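Side-chain contact in chloramphenicol acetyltransferase (Bacteroides thetaiotaomicron, PDB 2I9D), which probably transfers an acetyl group from acetyl-CoA to a hydroxyl of chloramphenicol: residues Y209-V212 with E213-K217. Numbering follows the deposited sequence.
Sequences YKKV and EDFLK
With CG of Lys211 opposite its backbone N (chi1 -157°) and the ring of Phe215 swung beside its own N (chi1 -59°), the two side chains run next to each other along one flank of the helix, pointing the same way. Methylene CG of Lys211 lies alongside CE2 and CZ of Phe215, 3.8 Å from CE2, while the carbonyl oxygen Lys211 O sits over one face of that ring, 3.1 Å from CD2. Lysine suits the place because its CG methylene can meet the ring while its ammonium reaches on to a salt bridge with Glu66 of helix 52-66. The Phe215 ring also touches Ala59 and Arg62 of that helix. With an alanine at Phe215 the CG methylene of Lys211 would probably lose its flat neighbour, and a gap would open beside Ala59 and Arg62. These are i to i+4 contacts in the last turns of helix 202-216, the C-terminal helix, which packs on helix 52-66 and strand 29-37. Branched apolar chains suit its buried side, where Val212 and Leu216 lie side by side, CG1 of Val212 3.7 Å from CD1 of Leu216. Charged ends suit the solvent side: CE of Lys210 meets OD1 of Asp214 at 3.8 Å, and Lys210 NZ, 4.1 Å from that oxygen, is beyond a salt bridge, although the opposite charges may still attract. Asp214 N donates to Lys210 O at 3.0 Å, whereas the bond from Leu216 N to Val212 O is weak as the helix ends. Glu213 O accepts from both Leu216 N and Lys217 N, and OE2 of Glu213 accepts a hydrogen bond from the backbone N of Glu37, at the end of strand 29-37.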
loop_
_atom_site.group_PDB
_atom_site.type_symbol
_atom_site.label_atom_id
_atom_site.label_comp_id
_atom_site.label_asym_id
_atom_site.label_seq_id
_atom_site.Cartn_x
_atom_site.Cartn_y
_atom_site.Cartn_z
ATOM N N TYR A 209 9.232 3.564 -13.618
ATOM C CA TYR A 209 10.237 3.795 -12.590
ATOM C C TYR A 209 11.686 3.882 -13.127
ATOM O O TYR A 209 12.468 4.745 -12.687
ATOM C CB TYR A 209 10.124 2.718 -11.495
ATOM C CG TYR A 209 8.968 2.947 -10.531
ATOM C CD1 TYR A 209 7.815 2.146 -10.575
ATOM C CD2 TYR A 209 9.025 3.971 -9.569
ATOM C CE1 TYR A 209 6.774 2.350 -9.689
ATOM C CE2 TYR A 209 7.961 4.183 -8.682
ATOM C CZ TYR A 209 6.845 3.373 -8.753
ATOM O OH TYR A 209 5.815 3.568 -7.871
ATOM N N LYS A 210 12.036 2.982 -14.061
ATOM C CA LYS A 210 13.318 3.054 -14.762
ATOM C C LYS A 210 13.474 4.450 -15.363
ATOM O O LYS A 210 14.470 5.135 -15.117
ATOM C CB LYS A 210 13.413 1.965 -15.847
ATOM C CG LYS A 210 14.723 1.937 -16.619
ATOM C CD LYS A 210 15.883 1.494 -15.718
ATOM C CE LYS A 210 17.269 1.539 -16.441
ATOM N NZ LYS A 210 18.393 1.222 -15.470
ATOM N N LYS A 211 12.456 4.885 -16.097
ATOM C CA LYS A 211 12.438 6.200 -16.740
ATOM C C LYS A 211 12.566 7.391 -15.760
ATOM O O LYS A 211 13.386 8.276 -15.971
ATOM C CB LYS A 211 11.188 6.310 -17.598
ATOM C CG LYS A 211 11.275 7.324 -18.725
ATOM C CD LYS A 211 10.044 7.238 -19.640
ATOM C CE LYS A 211 10.245 6.256 -20.810
ATOM N NZ LYS A 211 11.103 6.860 -21.860
ATOM N N VAL A 212 11.792 7.393 -14.670
ATOM C CA VAL A 212 11.922 8.443 -13.651
ATOM C C VAL A 212 13.338 8.493 -13.043
ATOM O O VAL A 212 13.927 9.572 -12.905
ATOM C CB VAL A 212 10.868 8.272 -12.524
ATOM C CG1 VAL A 212 11.167 9.198 -11.316
ATOM C CG2 VAL A 212 9.485 8.513 -13.070
ATOM N N GLU A 213 13.869 7.329 -12.671
ATOM C CA GLU A 213 15.209 7.264 -12.091
ATOM C C GLU A 213 16.295 7.781 -13.055
ATOM O O GLU A 213 17.150 8.556 -12.643
ATOM C CB GLU A 213 15.542 5.849 -11.607
ATOM C CG GLU A 213 16.881 5.758 -10.885
ATOM C CD GLU A 213 17.110 4.393 -10.284
ATOM O OE1 GLU A 213 17.483 3.478 -11.043
ATOM O OE2 GLU A 213 16.916 4.226 -9.063
ATOM N N ASP A 214 16.235 7.373 -14.322
ATOM C CA ASP A 214 17.147 7.892 -15.355
ATOM C C ASP A 214 17.229 9.424 -15.352
ATOM O O ASP A 214 18.322 9.954 -15.500
ATOM C CB ASP A 214 16.803 7.387 -16.781
ATOM C CG ASP A 214 17.095 5.886 -16.987
ATOM O OD1 ASP A 214 17.792 5.263 -16.133
ATOM O OD2 ASP A 214 16.603 5.323 -18.014
ATOM N N PHE A 215 16.095 10.117 -15.199
ATOM C CA PHE A 215 16.077 11.584 -15.207
ATOM C C PHE A 215 16.690 12.155 -13.935
ATOM O O PHE A 215 17.211 13.273 -13.939
ATOM C CB PHE A 215 14.650 12.178 -15.355
ATOM C CG PHE A 215 13.905 11.771 -16.627
ATOM C CD1 PHE A 215 14.471 11.950 -17.897
ATOM C CD2 PHE A 215 12.592 11.265 -16.550
ATOM C CE1 PHE A 215 13.758 11.583 -19.074
ATOM C CE2 PHE A 215 11.884 10.902 -17.709
ATOM C CZ PHE A 215 12.475 11.053 -18.973
ATOM N N LEU A 216 16.629 11.384 -12.851
ATOM C CA LEU A 216 17.024 11.870 -11.517
ATOM C C LEU A 216 18.456 11.513 -11.006
ATOM O O LEU A 216 19.006 12.278 -10.206
ATOM C CB LEU A 216 15.938 11.549 -10.480
ATOM C CG LEU A 216 14.537 12.139 -10.702
ATOM C CD1 LEU A 216 13.556 11.556 -9.691
ATOM C CD2 LEU A 216 14.524 13.672 -10.638
ATOM N N LYS A 217 19.019 10.367 -11.431
ATOM C CA LYS A 217 20.517 10.174 -11.610
ATOM C C LYS A 217 21.439 10.160 -10.377
ATOM O O LYS A 217 22.230 11.068 -10.196
ATOM C CB LYS A 217 21.113 11.207 -12.606
ATOM C CG LYS A 217 20.128 11.715 -13.688
ATOM C CD LYS A 217 20.777 12.534 -14.812
ATOM C CE LYS A 217 21.398 11.645 -15.910
ATOM N NZ LYS A 217 22.158 12.460 -16.920
ATOM O OXT LYS A 217 21.486 9.261 -9.535
#